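Local coordinates for protein putative metalloprotease II (Bacteroides fragilis, PDB 4ON1) that probably acts as a secreted zinc-dependent endopeptidase of the fragilysin type, with a zinc ion bound at its histidine-rich metal site, at residues A[206-211]-A[284-289]; A[245-250]-A[271-276]. All blocks are in the same frame, centred on the assembly; numbering follows the deposited sequence.

Contact 1: A[206-211]-A[284-289]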
ATOM      1  N   MET A 206      -8.126  -9.886   1.457  1.00 12.34           N
ATOM      2  CA  MET A 206      -7.910 -10.581   0.197  1.00 16.00           C
ATOM      3  C   MET A 206      -7.750  -9.551  -0.908  1.00 18.97           C
ATOM      4  O   MET A 206      -8.704  -8.874  -1.295  1.00 15.66           O
ATOM      5  CB  MET A 206      -9.067 -11.533  -0.112  1.00 17.92           C
ATOM      6  CG  MET A 206      -9.371 -12.546   0.989  1.00 16.05           C
ATOM      7  SD  MET A 206      -8.062 -13.783   1.143  1.00 19.76           S
ATOM      8  CE  MET A 206      -8.406 -14.781  -0.314  1.00 18.00           C
ATOM      9  N   LEU A 207      -6.524  -9.419  -1.400  1.00  8.23           N
ATOM     10  CA  LEU A 207      -6.218  -8.400  -2.390  1.00 10.40           C
ATOM     11  C   LEU A 207      -6.186  -9.043  -3.767  1.00 13.30           C
ATOM     12  O   LEU A 207      -5.300  -9.839  -4.081  1.00 16.37           O
ATOM     13  CB  LEU A 207      -4.894  -7.716  -2.059  1.00  7.26           C
ATOM     14  CG  LEU A 207      -4.815  -7.165  -0.629  1.00 17.47           C
ATOM     15  CD1 LEU A 207      -3.477  -6.519  -0.375  1.00 19.84           C
ATOM     16  CD2 LEU A 207      -5.911  -6.158  -0.383  1.00 13.28           C
ATOM     17  N   ILE A 208      -7.174  -8.710  -4.582  1.00 12.65           N
ATOM     18  CA  ILE A 208      -7.376  -9.416  -5.835  1.00 11.40           C
ATOM     19  C   ILE A 208      -6.913  -8.561  -7.004  1.00 14.62           C
ATOM     20  O   ILE A 208      -7.454  -7.484  -7.239  1.00 15.22           O
ATOM     21  CB  ILE A 208      -8.858  -9.793  -6.033  1.00 11.11           C
ATOM     22  CG1 ILE A 208      -9.405 -10.522  -4.795  1.00  9.12           C
ATOM     23  CG2 ILE A 208      -9.020 -10.655  -7.282  1.00  9.81           C
ATOM     24  CD1 ILE A 208      -8.625 -11.803  -4.423  1.00 10.41           C
ATOM     25  N   LYS A 209      -5.901  -9.031  -7.727  1.00  8.79           N
ATOM     26  CA  LYS A 209      -5.391  -8.284  -8.881  1.00 13.15           C
ATOM     27  C   LYS A 209      -6.317  -8.429 -10.070  1.00 18.50           C
ATOM     28  O   LYS A 209      -6.572  -9.541 -10.530  1.00 18.22           O
ATOM     29  CB  LYS A 209      -3.978  -8.750  -9.262  1.00  9.58           C
ATOM     30  CG  LYS A 209      -2.959  -8.509  -8.155  1.00 22.48           C
ATOM     31  CD  LYS A 209      -1.645  -9.229  -8.416  1.00 24.26           C
ATOM     32  CE  LYS A 209      -0.904  -8.615  -9.589  1.00 34.84           C
ATOM     33  NZ  LYS A 209       0.425  -9.259  -9.771  1.00 39.07           N
ATOM     34  N   GLU A 210      -6.824  -7.301 -10.561  1.00 13.93           N
ATOM     35  CA  GLU A 210      -7.653  -7.288 -11.764  1.00 15.29           C
ATOM     36  C   GLU A 210      -6.839  -7.826 -12.938  1.00 12.80           C
ATOM     37  O   GLU A 210      -5.674  -7.470 -13.114  1.00 14.28           O
ATOM     38  CB  GLU A 210      -8.165  -5.872 -12.052  1.00 14.32           C
ATOM     39  CG  GLU A 210      -8.979  -5.726 -13.342  1.00 18.13           C
ATOM     40  CD  GLU A 210      -9.423  -4.287 -13.601  1.00 23.80           C
ATOM     41  OE1 GLU A 210      -9.929  -3.630 -12.661  1.00 28.68           O
ATOM     42  OE2 GLU A 210      -9.244  -3.807 -14.739  1.00 35.35           O
ATOM     43  N   LYS A 211      -7.420  -8.745 -13.698  1.00 14.33           N
ATOM     44  CA  LYS A 211      -6.728  -9.273 -14.869  1.00 13.06           C
ATOM     45  C   LYS A 211      -6.511  -8.183 -15.913  1.00 15.19           C
ATOM     46  O   LYS A 211      -7.443  -7.460 -16.270  1.00 18.15           O
ATOM     47  CB  LYS A 211      -7.486 -10.446 -15.482  1.00 13.83           C
ATOM     48  CG  LYS A 211      -6.700 -11.117 -16.614  1.00 20.47           C
ATOM     49  CD  LYS A 211      -7.457 -12.290 -17.196  1.00 39.67           C
ATOM     50  CE  LYS A 211      -6.638 -12.992 -18.274  1.00 44.60           C
ATOM     51  NZ  LYS A 211      -7.383 -14.144 -18.865  1.00 49.30           N
ATOM     52  N   TYR A 284     -12.594  -8.117   0.598  1.00 10.92           N
ATOM     53  CA  TYR A 284     -11.939  -8.313  -0.691  1.00 14.82           C
ATOM     54  C   TYR A 284     -11.751  -6.988  -1.402  1.00 15.51           C
ATOM     55  O   TYR A 284     -12.698  -6.223  -1.526  1.00 14.56           O
ATOM     56  CB  TYR A 284     -12.754  -9.254  -1.577  1.00 12.35           C
ATOM     57  CG  TYR A 284     -12.663 -10.711  -1.200  1.00 17.33           C
ATOM     58  CD1 TYR A 284     -13.356 -11.210  -0.115  1.00 13.93           C
ATOM     59  CD2 TYR A 284     -11.915 -11.594  -1.964  1.00  8.74           C
ATOM     60  CE1 TYR A 284     -13.281 -12.550   0.225  1.00 14.54           C
ATOM     61  CE2 TYR A 284     -11.832 -12.933  -1.635  1.00 14.17           C
ATOM     62  CZ  TYR A 284     -12.518 -13.403  -0.545  1.00 11.77           C
ATOM     63  OH  TYR A 284     -12.442 -14.728  -0.218  1.00 21.97           O
ATOM     64  N   ILE A 285     -10.537  -6.712  -1.874  1.00  8.07           N
ATOM     65  CA  ILE A 285     -10.311  -5.481  -2.613  1.00 11.05           C
ATOM     66  C   ILE A 285      -9.720  -5.761  -3.990  1.00 14.98           C
ATOM     67  O   ILE A 285      -8.707  -6.452  -4.112  1.00 14.03           O
ATOM     68  CB  ILE A 285      -9.394  -4.515  -1.836  1.00 13.57           C
ATOM     69  CG1 ILE A 285     -10.029  -4.147  -0.495  1.00 13.60           C
ATOM     70  CG2 ILE A 285      -9.186  -3.227  -2.621  1.00 10.36           C
ATOM     71  CD1 ILE A 285      -9.347  -4.795   0.678  1.00 24.98           C
ATOM     72  N   LEU A 286     -10.377  -5.237  -5.026  1.00  8.59           N
ATOM     73  CA  LEU A 286      -9.897  -5.375  -6.401  1.00 13.99           C
ATOM     74  C   LEU A 286      -8.865  -4.301  -6.722  1.00 13.70           C
ATOM     75  O   LEU A 286      -9.107  -3.109  -6.492  1.00 16.70           O
ATOM     76  CB  LEU A 286     -11.063  -5.281  -7.393  1.00 11.47           C
ATOM     77  CG  LEU A 286     -10.705  -5.452  -8.871  1.00 10.57           C
ATOM     78  CD1 LEU A 286     -10.278  -6.889  -9.154  1.00 13.19           C
ATOM     79  CD2 LEU A 286     -11.883  -5.061  -9.760  1.00  9.82           C
ATOM     80  N   LEU A 287      -7.731  -4.717  -7.283  1.00 10.92           N
ATOM     81  CA  LEU A 287      -6.631  -3.797  -7.543  1.00 12.64           C
ATOM     82  C   LEU A 287      -6.304  -3.639  -9.028  1.00 19.98           C
ATOM     83  O   LEU A 287      -6.142  -4.621  -9.755  1.00 14.83           O
ATOM     84  CB  LEU A 287      -5.371  -4.264  -6.798  1.00 11.91           C
ATOM     85  CG  LEU A 287      -5.496  -4.454  -5.279  1.00 15.70           C
ATOM     86  CD1 LEU A 287      -4.157  -4.904  -4.685  1.00 18.35           C
ATOM     87  CD2 LEU A 287      -5.941  -3.163  -4.636  1.00 13.03           C
ATOM     88  N   ARG A 288      -6.190  -2.389  -9.467  1.00 11.73           N
ATOM     89  CA  ARG A 288      -5.733  -2.080 -10.820  1.00 13.49           C
ATOM     90  C   ARG A 288      -4.771  -0.914 -10.751  1.00 17.14           C
ATOM     91  O   ARG A 288      -4.753  -0.183  -9.758  1.00 10.47           O
ATOM     92  CB  ARG A 288      -6.901  -1.737 -11.740  1.00 12.94           C
ATOM     93  CG  ARG A 288      -7.692  -0.529 -11.250  1.00 16.80           C
ATOM     94  CD  ARG A 288      -8.510   0.116 -12.354  1.00 20.94           C
ATOM     95  NE  ARG A 288      -9.323  -0.851 -13.087  1.00 17.36           N
ATOM     96  CZ  ARG A 288     -10.220  -0.518 -14.009  1.00 22.96           C
ATOM     97  NH1 ARG A 288     -10.435   0.761 -14.291  1.00 21.85           N
ATOM     98  NH2 ARG A 288     -10.908  -1.460 -14.638  1.00 19.99           N
ATOM     99  N   ASP A 289      -3.957  -0.737 -11.784  1.00 11.39           N
ATOM    100  CA  ASP A 289      -3.055   0.403 -11.779  1.00 15.23           C
ATOM    101  C   ASP A 289      -3.815   1.698 -12.051  1.00 20.55           C
ATOM    102  O   ASP A 289      -3.465   2.751 -11.522  1.00 17.74           O
ATOM    103  CB  ASP A 289      -1.945   0.236 -12.805  1.00 19.62           C
ATOM    104  CG  ASP A 289      -0.954   1.369 -12.750  1.00 20.87           C
ATOM    105  OD1 ASP A 289      -0.924   2.182 -13.692  1.00 25.60           O
ATOM    106  OD2 ASP A 289      -0.226   1.463 -11.745  1.00 21.05           O
TER
HETATM  107  O   HOH W   1      -4.248  -5.426 -11.672  1.00 14.34           O

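Contact 2: A[245-250]-A[271-276]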
ATOM      1  N   THR A 245      -3.464 -11.169   1.720  1.00 15.38           N
ATOM      2  CA  THR A 245      -3.320 -12.257   0.761  1.00 14.27           C
ATOM      3  C   THR A 245      -3.527 -11.730  -0.648  1.00 14.78           C
ATOM      4  O   THR A 245      -4.612 -11.280  -1.001  1.00 11.56           O
ATOM      5  CB  THR A 245      -4.303 -13.401   1.062  1.00 15.07           C
ATOM      6  OG1 THR A 245      -3.982 -13.946   2.345  1.00 17.46           O
ATOM      7  CG2 THR A 245      -4.198 -14.503   0.008  1.00 18.28           C
ATOM      8  N   ILE A 246      -2.458 -11.738  -1.432  1.00 10.63           N
ATOM      9  CA  ILE A 246      -2.497 -11.195  -2.782  1.00  9.52           C
ATOM     10  C   ILE A 246      -2.690 -12.302  -3.807  1.00 15.57           C
ATOM     11  O   ILE A 246      -1.865 -13.211  -3.903  1.00 16.63           O
ATOM     12  CB  ILE A 246      -1.197 -10.418  -3.114  1.00 13.37           C
ATOM     13  CG1 ILE A 246      -0.966  -9.288  -2.107  1.00 12.56           C
ATOM     14  CG2 ILE A 246      -1.242  -9.864  -4.543  1.00 15.86           C
ATOM     15  CD1 ILE A 246       0.494  -8.805  -2.065  1.00 11.17           C
ATOM     16  N   LYS A 247      -3.767 -12.215  -4.581  1.00 11.29           N
ATOM     17  CA  LYS A 247      -4.086 -13.254  -5.566  1.00 17.23           C
ATOM     18  C   LYS A 247      -4.340 -12.689  -6.948  1.00 17.99           C
ATOM     19  O   LYS A 247      -4.902 -11.603  -7.084  1.00 18.18           O
ATOM     20  CB  LYS A 247      -5.321 -14.050  -5.134  1.00 17.88           C
ATOM     21  CG  LYS A 247      -5.238 -14.667  -3.758  1.00 21.14           C
ATOM     22  CD  LYS A 247      -6.540 -15.393  -3.415  1.00 34.33           C
ATOM     23  CE  LYS A 247      -6.753 -16.607  -4.306  1.00 34.79           C
ATOM     24  NZ  LYS A 247      -5.625 -17.579  -4.212  1.00 41.58           N
ATOM     25  N   ASP A 248      -3.923 -13.423  -7.976  1.00 12.96           N
ATOM     26  CA  ASP A 248      -4.356 -13.112  -9.333  1.00 14.54           C
ATOM     27  C   ASP A 248      -5.782 -13.596  -9.563  1.00 15.63           C
ATOM     28  O   ASP A 248      -6.258 -14.499  -8.882  1.00 16.08           O
ATOM     29  CB  ASP A 248      -3.420 -13.732 -10.375  1.00 22.13           C
ATOM     30  CG  ASP A 248      -2.062 -13.052 -10.416  1.00 42.05           C
ATOM     31  OD1 ASP A 248      -2.000 -11.880 -10.846  1.00 51.77           O
ATOM     32  OD2 ASP A 248      -1.062 -13.687 -10.020  1.00 49.30           O
ATOM     33  N   SER A 249      -6.455 -12.979 -10.526  1.00 15.15           N
ATOM     34  CA  SER A 249      -7.815 -13.348 -10.886  1.00 18.22           C
ATOM     35  C   SER A 249      -7.941 -13.404 -12.396  1.00 22.06           C
ATOM     36  O   SER A 249      -7.001 -13.072 -13.119  1.00 18.73           O
ATOM     37  CB  SER A 249      -8.829 -12.348 -10.336  1.00 13.49           C
ATOM     38  OG  SER A 249      -8.866 -11.214 -11.176  1.00 12.46           O
ATOM     39  N   SER A 250      -9.107 -13.821 -12.874  1.00 11.71           N
ATOM     40  CA  SER A 250      -9.398 -13.722 -14.293  1.00 17.80           C
ATOM     41  C   SER A 250     -10.503 -12.687 -14.493  1.00 23.22           C
ATOM     42  O   SER A 250     -11.217 -12.701 -15.494  1.00 25.76           O
ATOM     43  CB  SER A 250      -9.795 -15.085 -14.870  1.00 21.02           C
ATOM     44  OG  SER A 250     -11.075 -15.471 -14.409  1.00 43.60           O
ATOM     45  N   ARG A 271     -18.345 -14.354  -6.101  1.00 13.44           N
ATOM     46  CA  ARG A 271     -19.360 -15.283  -5.628  1.00 24.74           C
ATOM     47  C   ARG A 271     -19.404 -16.590  -6.410  1.00 20.45           C
ATOM     48  O   ARG A 271     -19.937 -17.580  -5.920  1.00 22.86           O
ATOM     49  CB  ARG A 271     -20.730 -14.603  -5.650  1.00 16.79           C
ATOM     50  CG  ARG A 271     -20.907 -13.662  -4.476  1.00 23.72           C
ATOM     51  CD  ARG A 271     -22.007 -12.639  -4.688  1.00 20.56           C
ATOM     52  NE  ARG A 271     -22.077 -11.753  -3.525  1.00 18.63           N
ATOM     53  CZ  ARG A 271     -22.515 -10.499  -3.553  1.00 28.62           C
ATOM     54  NH1 ARG A 271     -22.933  -9.963  -4.689  1.00 25.17           N
ATOM     55  NH2 ARG A 271     -22.525  -9.779  -2.438  1.00 28.12           N
ATOM     56  N   SER A 272     -18.837 -16.602  -7.611  1.00 18.54           N
ATOM     57  CA  SER A 272     -18.782 -17.840  -8.384  1.00 31.39           C
ATOM     58  C   SER A 272     -17.343 -18.268  -8.660  1.00 26.75           C
ATOM     59  O   SER A 272     -17.099 -19.155  -9.474  1.00 26.54           O
ATOM     60  CB  SER A 272     -19.538 -17.689  -9.706  1.00 26.12           C
ATOM     61  OG  SER A 272     -19.031 -16.603 -10.454  1.00 22.37           O
ATOM     62  N   TRP A 273     -16.401 -17.651  -7.952  1.00 25.75           N
ATOM     63  CA  TRP A 273     -14.980 -17.972  -8.093  1.00 22.18           C
ATOM     64  C   TRP A 273     -14.592 -19.135  -7.183  1.00 26.07           C
ATOM     65  O   TRP A 273     -14.520 -18.982  -5.961  1.00 20.00           O
ATOM     66  CB  TRP A 273     -14.133 -16.748  -7.760  1.00 18.24           C
ATOM     67  CG  TRP A 273     -12.695 -16.844  -8.165  1.00 25.39           C
ATOM     68  CD1 TRP A 273     -12.147 -17.723  -9.053  1.00 26.15           C
ATOM     69  CD2 TRP A 273     -11.621 -16.009  -7.706  1.00 19.81           C
ATOM     70  NE1 TRP A 273     -10.797 -17.490  -9.170  1.00 23.55           N
ATOM     71  CE2 TRP A 273     -10.451 -16.444  -8.357  1.00 18.06           C
ATOM     72  CE3 TRP A 273     -11.539 -14.937  -6.808  1.00 17.08           C
ATOM     73  CZ2 TRP A 273      -9.202 -15.846  -8.135  1.00 22.34           C
ATOM     74  CZ3 TRP A 273     -10.299 -14.342  -6.586  1.00 20.36           C
ATOM     75  CH2 TRP A 273      -9.146 -14.801  -7.251  1.00 19.83           C
ATOM     76  N   ASP A 274     -14.317 -20.293  -7.773  1.00 23.58           N
ATOM     77  CA  ASP A 274     -14.074 -21.484  -6.963  1.00 26.34           C
ATOM     78  C   ASP A 274     -12.781 -21.375  -6.147  1.00 23.01           C
ATOM     79  O   ASP A 274     -12.634 -22.043  -5.121  1.00 30.06           O
ATOM     80  CB  ASP A 274     -14.068 -22.735  -7.849  1.00 49.22           C
ATOM     81  CG  ASP A 274     -12.960 -22.721  -8.879  1.00 76.23           C
ATOM     82  OD1 ASP A 274     -12.539 -21.619  -9.298  1.00 84.57           O
ATOM     83  OD2 ASP A 274     -12.524 -23.818  -9.284  1.00 92.19           O
ATOM     84  N   GLU A 275     -11.856 -20.525  -6.587  1.00 20.86           N
ATOM     85  CA  GLU A 275     -10.609 -20.322  -5.854  1.00 24.36           C
ATOM     86  C   GLU A 275     -10.823 -19.704  -4.459  1.00 33.40           C
ATOM     87  O   GLU A 275      -9.961 -19.824  -3.589  1.00 27.73           O
ATOM     88  CB  GLU A 275      -9.629 -19.478  -6.692  1.00 23.75           C
ATOM     89  CG  GLU A 275      -8.827 -20.327  -7.713  1.00 54.07           C
ATOM     90  CD  GLU A 275      -8.013 -19.515  -8.734  1.00 59.28           C
ATOM     91  OE1 GLU A 275      -6.867 -19.123  -8.430  1.00 52.98           O
ATOM     92  OE2 GLU A 275      -8.514 -19.290  -9.857  1.00 54.89           O
ATOM     93  N   VAL A 276     -11.964 -19.050  -4.236  1.00 21.74           N
ATOM     94  CA  VAL A 276     -12.218 -18.431  -2.928  1.00 24.22           C
ATOM     95  C   VAL A 276     -13.508 -18.964  -2.307  1.00 24.34           C
ATOM     96  O   VAL A 276     -14.121 -18.308  -1.463  1.00 22.54           O
ATOM     97  CB  VAL A 276     -12.284 -16.876  -2.999  1.00 22.30           C
ATOM     98  CG1 VAL A 276     -10.931 -16.304  -3.383  1.00 19.64           C
ATOM     99  CG2 VAL A 276     -13.371 -16.410  -3.976  1.00 12.77           C
TER
HETATM  100  O   HOH W   2      -5.647 -16.805  -7.552  1.00 38.02           O

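Contact 1: A[206-211]-A[284-289]
Met206 to Lys209 and Tyr284 to Leu287 pair in register as parallel neighbours of the catalytic-domain sheet, their short axes 4.6 Å apart. The backbone ladder alternates: Met206 O accepts from Ile285 N, Ile208 uses both its N and its O, with Ile285 O and Leu287 N, and Glu210 N reaches Leu287 O at 2.9 Å. A water donates to Glu210 O and Leu287 O, bridging the two segments beside the Glu210 N to Leu287 O bond.

On one face of the sheet Met206 CB sits over the Tyr284 ring, 3.6 Å from its centroid, a CH-pi contact. The chain of Met206 then bends at chi2 (-70°), which sets SD obliquely to the ring, 5.2 Å from its centroid. Ile208 CG1 approaches the same ring at its edge, 3.9 Å from Tyr284 CD2, while Tyr284 OH bonds to Gln279 O. On the face of Leu207 and Leu287, Leu207 CD2 touches Ile285 CD1 at 3.8 Å.

The side chain of Glu210 extends, CG anti to the backbone N (chi1 176°), to Arg288. The guanidinium grips side-on: NE meets Glu210 OE1 at 2.9 Å and NH2 meets Glu210 OE2 at 2.9 Å, both on the syn sides of the carboxylate, although the two planes are 64° apart. Arg288 also bonds to Thr291 O and Gly254 O and lies against Trp292 in a cation-pi contact. The buried carboxylate is thus matched by an arginine that is itself held by backbone carbonyls, and this pairing probably keeps both groups ionised.

Contact 2: A[245-250]-A[271-276]
The loop that follows helix 259-271 turns its Trp273 toward Lys247 to Ser249, a partly buried packing contact of the metallopeptidase region, away from the zinc site. Asp248 O lies at the edge of the indole, near its plane, 3.3 Å from Trp273 CZ2. Ser249 CB approaches obliquely, 4.0 Å from Trp273 CH2. Lys247 bends at chi3 (67°) and brings CE to within 4.2 Å of Trp273 CH2 and 4.3 Å of Val276 CG1, van der Waals contacts of the methylene next to the amine with the indole and with a valine methyl. Within the loop, Glu275 CB lies over one face of the indole, toward its rim, and its carboxylate takes a weak bond from Trp273 NE1 through OE2. The other oxygen, Glu275 OE1, receives a hydrogen from a water that also donates to Asp248 O at 2.7 Å, and so the polar link between the segments runs through solvent. Lys247 NZ is only weakly bound to this water and stands 4.7 Å from Glu275 OE1, which may give a modest electrostatic attraction. Trp273 also meets the ring of Tyr269 on helix 259-271 and touches Ile208, so the indole lies between that helix and strands 201-209 and 240-248.

The two contacts meet at strand 201-209: contact 1 pairs it with strand 284-288, and strand 240-248 of contact 2 lies beside it in the sheet, where Thr245 O and Lys247 O probably accept from Leu207 N and Lys209 N. Contact 1 is buried and continuous, an in-register ladder with hydrophobic faces and an ion pair at its end. Contact 2 lies further out, its centre about 20 Å from the centre of the chain, against about 12 Å for that of contact 1, and joins a loop to residues 247-249 mainly through one indole, a lysine methylene and a bridging water. Side chains also join them: Ile208 CG2 packs on Ser249 CB, and Tyr284 OH lies against Val276 CB.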